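Local coordinates for Serine/threonine protein phosphatase Stp1 (Streptococcus agalactiae, PDB 2PK0) that removes phosphate by hydrolysis from phosphoserine and phosphothreonine in proteins, as a magnesium-binding PP2C-family phosphatase probably acting in bacterial signalling, at residues S73-W78 with A110-N115; V81-E86 with I117-G122; N201-A206 with Q223-L228. One frame throughout, in Å; residues are numbered along the deposited sequence.

Contact 1: S73-W78 with A110-N115; sequences SEIRDW and AIVGDN
I75 reaches from the helix to A110 and V112 of the strand, and the whole contact is apolar. Each of its two branches finds a different partner. The methyl CG2 lies 4.0 Å from CB of A110, and the longer branch brings CD1 to within 3.7 Å of CG2 of V112. With chi1 at -72°, CG2 stands opposite the backbone N while CG1 lies beside it, and the extended ethyl arm carries CD1 on toward the valine. The I75 and V112 side chains run past one another in opposite directions, so they meet alongside. A110 and V112 present the same strand face to the helix, whereas the CB of I111 between them points away.

Backbone bonding shapes the far end of 110-115. V112 and N115 form a reciprocal pair, V112 N to N115 O at 2.8 Å and N115 N to V112 O at 2.9 Å, closing a two-residue beta hairpin with a type II' turn. G113 takes the positive phi, 59°, that this turn requires at its second position.

At the turn, D114 OD2 forms salt bridges with R2 and K4. Strand 103-112 lies between strands 35-43 and 115-121 of one antiparallel sheet, and helix 72-96 packs over its face. W64 of helix 48-64 touches both I75 and A110, and I117 of the next strand also meets I75.

Contact 2: V81-E86 with I117-G122; sequences VSIETE and IFAHVG
The CA atoms of I83 and A119 are the nearest across helix and strand, 8.8 Å apart, a separation bridged by side chains with no hydrogen bond between the segments. I83 does the bridging. Its CG1 lies beside the backbone N (chi1 -68°) and the ethyl arm is fully extended, which places CD1 over the strand at 3.7 Å from CB of A119. The other branch faces the next residue on the same side of the strand: CG2 comes to 4.4 Å from CG2 of V121, a looser touch. A single isoleucine thus spans the pair A119 and V121, and all three side chains are buried.

H120, between them, has its CB directed away from the helix. Its ring is hydrogen-bonded through both nitrogens, ND1 to E107 OE2 and NE2 to S139 O, and stacks on H141. G122, whose phi of 114° suits glycine, ends the segment, and its N bonds to ND1 of H141. The V121 side chain is about 13 Å from a bound magnesium ion.

Strand 115-121 is flanked by strands 103-112 and 180-185, and A119 also receives M79 from helix 72-96 and touches L181. V177, in a loop, borders I83, while E86 turns toward M55, T56 and L60 of helix 48-64.

Contact 3: N201-A206 with Q223-L228; sequences NMLSNA and QDLITL
L228 holds CG opposite its backbone N (chi1 -172°) and L225 holds its own CG beside the N (chi1 -77°), and these two settings bring both leucines of the helix up to L203. Neither CB aims straight at the other segment; it is the branched ends that close in. L203, by contrast, is directed at the helix from its CB onward, and its two methyls are shared out between the leucines. CD1 lies 3.8 Å from CG of L228, and the isobutyl groups cross obliquely, with L228 CD2 returning to 4.0 Å from CG of L203. The other methyl, CD2, sits 3.9 Å from CD2 of L225, where the side chains meet at about a right angle.

In the PP2C fold two antiparallel beta sheets are sandwiched between layers of helices, and this contact lies in the layer that covers the sheet containing strand 6-13. L203 is in the linker between helices 197-200 and 205-212, and through it the linker packs on helix 218-231. The first residue of helix 197-200, D197, is a magnesium ligand, as is D236 beyond helix 218-231; L203 itself keeps its side chain about 14 Å from a magnesium ion.

S204 is the N-cap of helix 205-212: its side chain caps a backbone N of the first turn, and its own N is bonded by the side chain of D207 at N3, the reciprocal half of a capping box. Within 223-228, Q223 O accepts two bonds from T227: OG1 approaches at 2.8 Å, 40° out of the carbonyl plane, and N comes from the opposite face. I208 touches both L203 and L225, I226 turns to L11 and D13 of strand 6-13, and the end of M202 leads away from 223-228 and touches R232 and L235.

How the contacts relate
From the N terminus, helix 72-96 opens both early contacts. Its residues 73-78 are met again at 110-115 in contact 1, and 81-86 at 117-122 in contact 2, closing loops with 31 and 30 residues between their segments. The two loops cross, since the segments alternate along the chain. Their partners are neighbouring strands joined by the hairpin, with a probable hydrogen bond from I117 N to A110 O, so one helix is fixed to one sheet at two levels. Contact 3 follows in series, closing a shorter loop of 16 intervening residues. It lies on the opposite side of the chain's centre, its own centre 29 Å from contact 1's and 26 Å from contact 2's, among the helices over the other sheet.

Contact 1: S73-W78 with A110-N115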
loop_
_atom_site.group_PDB
_atom_site.type_symbol
_atom_site.label_atom_id
_atom_site.label_comp_id
_atom_site.label_asym_id
_atom_site.label_seq_id
_atom_site.Cartn_x
_atom_site.Cartn_y
_atom_site.Cartn_z
ATOM N N SER A 73 -8.199 -14.319 -11.858
ATOM C CA SER A 73 -9.595 -13.935 -11.868
ATOM C C SER A 73 -10.283 -14.338 -10.569
ATOM O O SER A 73 -11.229 -13.675 -10.131
ATOM C CB SER A 73 -10.294 -14.578 -13.073
ATOM O OG SER A 73 -10.165 -15.994 -13.049
ATOM N N GLU A 74 -9.794 -15.417 -9.959
ATOM C CA GLU A 74 -10.334 -15.913 -8.701
ATOM C C GLU A 74 -9.854 -15.035 -7.545
ATOM O O GLU A 74 -10.607 -14.729 -6.599
ATOM C CB GLU A 74 -9.891 -17.358 -8.468
ATOM C CG GLU A 74 -10.161 -18.315 -9.629
ATOM C CD GLU A 74 -9.653 -19.736 -9.371
ATOM O OE1 GLU A 74 -8.417 -19.961 -9.315
ATOM O OE2 GLU A 74 -10.504 -20.640 -9.241
ATOM N N ILE A 75 -8.593 -14.634 -7.642
ATOM C CA ILE A 75 -7.967 -13.750 -6.684
ATOM C C ILE A 75 -8.619 -12.365 -6.757
ATOM O O ILE A 75 -8.872 -11.727 -5.719
ATOM C CB ILE A 75 -6.436 -13.713 -6.935
ATOM C CG1 ILE A 75 -5.828 -15.035 -6.492
ATOM C CG2 ILE A 75 -5.747 -12.596 -6.166
ATOM C CD1 ILE A 75 -4.432 -15.218 -6.920
ATOM N N ARG A 76 -8.922 -11.919 -7.976
ATOM C CA ARG A 76 -9.647 -10.653 -8.185
ATOM C C ARG A 76 -11.059 -10.651 -7.565
ATOM O O ARG A 76 -11.440 -9.689 -6.909
ATOM C CB ARG A 76 -9.732 -10.304 -9.669
ATOM C CG ARG A 76 -10.160 -8.881 -9.906
ATOM C CD ARG A 76 -10.744 -8.655 -11.284
ATOM N NE ARG A 76 -12.128 -9.093 -11.336
ATOM C CZ ARG A 76 -13.185 -8.300 -11.503
ATOM N NH1 ARG A 76 -13.051 -6.985 -11.648
ATOM N NH2 ARG A 76 -14.391 -8.851 -11.536
ATOM N N ASP A 77 -11.816 -11.733 -7.758
ATOM C CA ASP A 77 -13.127 -11.859 -7.114
ATOM C C ASP A 77 -12.954 -11.744 -5.612
ATOM O O ASP A 77 -13.697 -11.016 -4.968
ATOM C CB ASP A 77 -13.811 -13.203 -7.431
ATOM C CG ASP A 77 -14.335 -13.293 -8.857
ATOM O OD1 ASP A 77 -14.495 -12.248 -9.537
ATOM O OD2 ASP A 77 -14.596 -14.435 -9.293
ATOM N N TRP A 78 -11.955 -12.452 -5.082
ATOM C CA TRP A 78 -11.671 -12.451 -3.655
ATOM C C TRP A 78 -11.357 -11.047 -3.092
ATOM O O TRP A 78 -11.807 -10.704 -1.995
ATOM C CB TRP A 78 -10.542 -13.435 -3.330
ATOM C CG TRP A 78 -10.240 -13.554 -1.861
ATOM C CD1 TRP A 78 -10.804 -14.433 -0.975
ATOM C CD2 TRP A 78 -9.300 -12.769 -1.102
ATOM N NE1 TRP A 78 -10.291 -14.237 0.282
ATOM C CE2 TRP A 78 -9.367 -13.222 0.238
ATOM C CE3 TRP A 78 -8.423 -11.714 -1.420
ATOM C CZ2 TRP A 78 -8.572 -12.666 1.261
ATOM C CZ3 TRP A 78 -7.641 -11.156 -0.396
ATOM C CH2 TRP A 78 -7.719 -11.643 0.922
ATOM N N ALA A 110 -1.048 -9.637 -4.660
ATOM C CA ALA A 110 -0.789 -11.066 -4.759
ATOM C C ALA A 110 0.111 -11.332 -5.961
ATOM O O ALA A 110 -0.041 -10.676 -7.003
ATOM C CB ALA A 110 -2.063 -11.816 -4.909
ATOM N N ILE A 111 1.036 -12.286 -5.821
ATOM C CA ILE A 111 1.994 -12.574 -6.881
ATOM C C ILE A 111 1.717 -13.943 -7.465
ATOM O O ILE A 111 1.949 -14.951 -6.808
ATOM C CB ILE A 111 3.447 -12.590 -6.377
ATOM C CG1 ILE A 111 3.816 -11.297 -5.667
ATOM C CG2 ILE A 111 4.399 -12.804 -7.525
ATOM C CD1 ILE A 111 5.157 -11.401 -4.936
ATOM N N VAL A 112 1.237 -13.971 -8.705
ATOM C CA VAL A 112 0.967 -15.210 -9.422
ATOM C C VAL A 112 1.990 -15.386 -10.550
ATOM O O VAL A 112 1.963 -14.645 -11.541
ATOM C CB VAL A 112 -0.435 -15.183 -10.031
ATOM C CG1 VAL A 112 -0.763 -16.520 -10.681
ATOM C CG2 VAL A 112 -1.426 -14.844 -8.978
ATOM N N GLY A 113 2.880 -16.362 -10.401
ATOM C CA GLY A 113 4.021 -16.490 -11.299
ATOM C C GLY A 113 4.878 -15.244 -11.258
ATOM O O GLY A 113 5.421 -14.899 -10.209
ATOM N N ASP A 114 4.981 -14.552 -12.389
ATOM C CA ASP A 114 5.647 -13.242 -12.426
ATOM C C ASP A 114 4.680 -12.074 -12.690
ATOM O O ASP A 114 5.099 -10.960 -13.036
ATOM C CB ASP A 114 6.795 -13.219 -13.435
ATOM C CG ASP A 114 6.392 -13.707 -14.808
ATOM O OD1 ASP A 114 5.194 -13.929 -15.071
ATOM O OD2 ASP A 114 7.291 -13.870 -15.644
ATOM N N ASN A 115 3.391 -12.350 -12.532
ATOM C CA ASN A 115 2.373 -11.317 -12.564
ATOM C C ASN A 115 1.976 -10.914 -11.146
ATOM O O ASN A 115 2.002 -11.726 -10.220
ATOM C CB ASN A 115 1.131 -11.799 -13.334
ATOM C CG ASN A 115 1.353 -11.853 -14.828
ATOM O OD1 ASN A 115 1.231 -10.836 -15.526
ATOM N ND2 ASN A 115 1.664 -13.036 -15.336
#

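Contact 2: V81-E86 with I117-G122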
loop_
_atom_site.group_PDB
_atom_site.type_symbol
_atom_site.label_atom_id
_atom_site.label_comp_id
_atom_site.label_asym_id
_atom_site.label_seq_id
_atom_site.Cartn_x
_atom_site.Cartn_y
_atom_site.Cartn_z
ATOM N N VAL A 81 -14.536 -8.690 -3.043
ATOM C CA VAL A 81 -15.471 -9.166 -2.031
ATOM C C VAL A 81 -14.993 -8.905 -0.588
ATOM O O VAL A 81 -15.721 -8.290 0.190
ATOM C CB VAL A 81 -15.825 -10.648 -2.272
ATOM C CG1 VAL A 81 -16.546 -11.261 -1.066
ATOM C CG2 VAL A 81 -16.671 -10.781 -3.551
ATOM N N SER A 82 -13.771 -9.331 -0.248
ATOM C CA SER A 82 -13.206 -9.171 1.108
ATOM C C SER A 82 -13.061 -7.720 1.557
ATOM O O SER A 82 -13.221 -7.394 2.735
ATOM C CB SER A 82 -11.822 -9.818 1.199
ATOM O OG SER A 82 -11.812 -11.100 0.599
ATOM N N ILE A 83 -12.733 -6.851 0.617
ATOM C CA ILE A 83 -12.602 -5.439 0.923
ATOM C C ILE A 83 -13.961 -4.802 1.257
ATOM O O ILE A 83 -14.046 -3.967 2.143
ATOM C CB ILE A 83 -11.831 -4.716 -0.202
ATOM C CG1 ILE A 83 -10.381 -5.204 -0.197
ATOM C CG2 ILE A 83 -11.884 -3.198 -0.070
ATOM C CD1 ILE A 83 -9.540 -4.521 -1.195
ATOM N N GLU A 84 -15.037 -5.240 0.614
ATOM C CA GLU A 84 -16.336 -4.728 1.011
ATOM C C GLU A 84 -16.782 -5.225 2.387
ATOM O O GLU A 84 -17.366 -4.460 3.161
ATOM C CB GLU A 84 -17.408 -4.977 -0.051
ATOM C CG GLU A 84 -18.611 -4.046 0.097
ATOM C CD GLU A 84 -18.209 -2.631 0.529
ATOM O OE1 GLU A 84 -17.524 -1.912 -0.254
ATOM O OE2 GLU A 84 -18.588 -2.235 1.654
ATOM N N THR A 85 -16.479 -6.479 2.714
ATOM C CA THR A 85 -16.876 -6.981 4.013
ATOM C C THR A 85 -16.054 -6.339 5.136
ATOM O O THR A 85 -16.567 -6.099 6.226
ATOM C CB THR A 85 -16.845 -8.522 4.101
ATOM O OG1 THR A 85 -15.492 -8.976 4.188
ATOM C CG2 THR A 85 -17.558 -9.163 2.892
ATOM N N GLU A 86 -14.798 -6.014 4.848
ATOM C CA GLU A 86 -13.941 -5.328 5.805
ATOM C C GLU A 86 -14.308 -3.842 5.967
ATOM O O GLU A 86 -14.238 -3.294 7.070
ATOM C CB GLU A 86 -12.477 -5.503 5.402
ATOM C CG GLU A 86 -11.516 -5.529 6.556
ATOM C CD GLU A 86 -11.667 -6.759 7.444
ATOM O OE1 GLU A 86 -12.151 -7.818 6.968
ATOM O OE2 GLU A 86 -11.278 -6.659 8.633
ATOM N N ILE A 117 -1.320 -8.901 -9.118
ATOM C CA ILE A 117 -2.588 -8.220 -9.155
ATOM C C ILE A 117 -2.800 -7.459 -7.835
ATOM O O ILE A 117 -2.618 -8.004 -6.740
ATOM C CB ILE A 117 -3.775 -9.161 -9.487
ATOM C CG1 ILE A 117 -5.104 -8.384 -9.444
ATOM C CG2 ILE A 117 -3.800 -10.343 -8.549
ATOM C CD1 ILE A 117 -6.263 -9.069 -10.151
ATOM N N PHE A 118 -3.159 -6.186 -7.939
ATOM C CA PHE A 118 -3.379 -5.426 -6.749
ATOM C C PHE A 118 -4.788 -4.876 -6.616
ATOM O O PHE A 118 -5.467 -4.650 -7.605
ATOM C CB PHE A 118 -2.333 -4.310 -6.615
ATOM C CG PHE A 118 -2.421 -3.234 -7.674
ATOM C CD1 PHE A 118 -3.295 -2.147 -7.533
ATOM C CD2 PHE A 118 -1.598 -3.275 -8.790
ATOM C CE1 PHE A 118 -3.364 -1.148 -8.492
ATOM C CE2 PHE A 118 -1.664 -2.267 -9.766
ATOM C CZ PHE A 118 -2.540 -1.213 -9.616
ATOM N N ALA A 119 -5.191 -4.647 -5.370
ATOM C CA ALA A 119 -6.343 -3.825 -5.034
ATOM C C ALA A 119 -5.823 -2.628 -4.239
ATOM O O ALA A 119 -4.943 -2.796 -3.393
ATOM C CB ALA A 119 -7.333 -4.615 -4.206
ATOM N N HIS A 120 -6.391 -1.441 -4.479
ATOM C CA HIS A 120 -5.852 -0.179 -3.941
ATOM C C HIS A 120 -6.956 0.795 -3.522
ATOM O O HIS A 120 -7.868 1.042 -4.284
ATOM C CB HIS A 120 -4.938 0.458 -4.991
ATOM C CG HIS A 120 -4.862 1.949 -4.926
ATOM N ND1 HIS A 120 -4.265 2.623 -3.882
ATOM C CD2 HIS A 120 -5.271 2.898 -5.802
ATOM C CE1 HIS A 120 -4.323 3.923 -4.113
ATOM N NE2 HIS A 120 -4.932 4.117 -5.267
ATOM N N VAL A 121 -6.865 1.319 -2.297
ATOM C CA VAL A 121 -7.850 2.214 -1.699
ATOM C C VAL A 121 -7.102 3.235 -0.840
ATOM O O VAL A 121 -6.473 2.850 0.130
ATOM C CB VAL A 121 -8.785 1.461 -0.703
ATOM C CG1 VAL A 121 -9.769 2.440 -0.028
ATOM C CG2 VAL A 121 -9.549 0.350 -1.368
ATOM N N GLY A 122 -7.161 4.521 -1.177
ATOM C CA GLY A 122 -6.472 5.536 -0.392
ATOM C C GLY A 122 -5.330 6.249 -1.091
ATOM O O GLY A 122 -5.329 6.399 -2.318
#

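Contact 3: N201-A206 with Q223-L228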
loop_
_atom_site.group_PDB
_atom_site.type_symbol
_atom_site.label_atom_id
_atom_site.label_comp_id
_atom_site.label_asym_id
_atom_site.label_seq_id
_atom_site.Cartn_x
_atom_site.Cartn_y
_atom_site.Cartn_z
ATOM N N ASN A 201 5.938 11.050 0.622
ATOM C CA ASN A 201 5.856 12.468 0.965
ATOM C C ASN A 201 7.228 13.033 1.299
ATOM O O ASN A 201 7.466 14.215 1.133
ATOM C CB ASN A 201 4.898 12.719 2.129
ATOM C CG ASN A 201 3.434 12.455 1.766
ATOM O OD1 ASN A 201 3.055 12.365 0.583
ATOM N ND2 ASN A 201 2.608 12.318 2.790
ATOM N N MET A 202 8.130 12.176 1.769
ATOM C CA MET A 202 9.477 12.580 2.137
ATOM C C MET A 202 10.507 12.373 1.015
ATOM O O MET A 202 11.459 13.134 0.906
ATOM C CB MET A 202 9.913 11.845 3.401
ATOM C CG MET A 202 9.059 12.112 4.643
ATOM S SD MET A 202 8.977 13.829 5.233
ATOM C CE MET A 202 7.286 14.263 4.804
ATOM N N LEU A 203 10.312 11.363 0.172
ATOM C CA LEU A 203 11.274 11.027 -0.905
ATOM C C LEU A 203 10.671 11.220 -2.281
ATOM O O LEU A 203 9.513 10.898 -2.493
ATOM C CB LEU A 203 11.641 9.555 -0.844
ATOM C CG LEU A 203 12.808 9.071 -0.012
ATOM C CD1 LEU A 203 12.809 9.682 1.360
ATOM C CD2 LEU A 203 12.781 7.561 0.085
ATOM N N SER A 204 11.454 11.705 -3.229
ATOM C CA SER A 204 10.996 11.717 -4.609
ATOM C C SER A 204 11.123 10.311 -5.218
ATOM O O SER A 204 11.828 9.458 -4.682
ATOM C CB SER A 204 11.794 12.726 -5.433
ATOM O OG SER A 204 13.020 12.160 -5.860
ATOM N N ASN A 205 10.431 10.065 -6.328
ATOM C CA ASN A 205 10.505 8.771 -7.010
ATOM C C ASN A 205 11.931 8.373 -7.389
ATOM O O ASN A 205 12.379 7.242 -7.152
ATOM C CB ASN A 205 9.635 8.807 -8.256
ATOM C CG ASN A 205 8.180 9.085 -7.939
ATOM O OD1 ASN A 205 7.753 8.982 -6.783
ATOM N ND2 ASN A 205 7.405 9.433 -8.962
ATOM N N ALA A 206 12.650 9.334 -7.946
ATOM C CA ALA A 206 14.028 9.134 -8.332
ATOM C C ALA A 206 14.938 8.855 -7.125
ATOM O O ALA A 206 15.846 8.031 -7.232
ATOM C CB ALA A 206 14.507 10.304 -9.129
ATOM N N GLN A 223 15.892 -0.459 4.867
ATOM C CA GLN A 223 16.379 0.319 6.010
ATOM C C GLN A 223 16.866 1.696 5.568
ATOM O O GLN A 223 16.582 2.694 6.219
ATOM C CB GLN A 223 17.480 -0.447 6.774
ATOM C CG GLN A 223 17.887 0.171 8.116
ATOM C CD GLN A 223 16.683 0.557 8.977
ATOM O OE1 GLN A 223 16.382 1.751 9.158
ATOM N NE2 GLN A 223 15.971 -0.460 9.499
ATOM N N ASP A 224 17.556 1.748 4.432
ATOM C CA ASP A 224 18.021 3.014 3.861
ATOM C C ASP A 224 16.895 3.926 3.417
ATOM O O ASP A 224 17.035 5.134 3.451
ATOM C CB ASP A 224 18.922 2.761 2.651
ATOM C CG ASP A 224 20.304 2.285 3.030
ATOM O OD1 ASP A 224 20.635 2.253 4.230
ATOM O OD2 ASP A 224 21.069 1.954 2.111
ATOM N N LEU A 225 15.792 3.340 2.982
ATOM C CA LEU A 225 14.614 4.092 2.569
ATOM C C LEU A 225 13.963 4.813 3.747
ATOM O O LEU A 225 13.578 5.976 3.617
ATOM C CB LEU A 225 13.593 3.173 1.896
ATOM C CG LEU A 225 13.828 2.723 0.452
ATOM C CD1 LEU A 225 12.688 1.820 -0.008
ATOM C CD2 LEU A 225 13.928 3.904 -0.474
ATOM N N ILE A 226 13.853 4.143 4.896
ATOM C CA ILE A 226 13.181 4.781 6.022
ATOM C C ILE A 226 14.098 5.765 6.747
ATOM O O ILE A 226 13.627 6.776 7.282
ATOM C CB ILE A 226 12.437 3.771 6.983
ATOM C CG1 ILE A 226 13.408 3.004 7.866
ATOM C CG2 ILE A 226 11.546 2.792 6.196
ATOM C CD1 ILE A 226 13.702 3.653 9.183
ATOM N N THR A 227 15.401 5.464 6.752
ATOM C CA THR A 227 16.422 6.349 7.322
ATOM C C THR A 227 16.400 7.671 6.577
ATOM O O THR A 227 16.296 8.729 7.195
ATOM C CB THR A 227 17.829 5.721 7.220
ATOM O OG1 THR A 227 17.862 4.509 7.981
ATOM C CG2 THR A 227 18.914 6.664 7.748
ATOM N N LEU A 228 16.437 7.596 5.246
ATOM C CA LEU A 228 16.310 8.783 4.398
ATOM C C LEU A 228 14.989 9.532 4.590
ATOM O O LEU A 228 14.980 10.755 4.629
ATOM C CB LEU A 228 16.491 8.422 2.918
ATOM C CG LEU A 228 16.574 9.619 1.971
ATOM C CD1 LEU A 228 17.668 10.590 2.417
ATOM C CD2 LEU A 228 16.777 9.184 0.529
#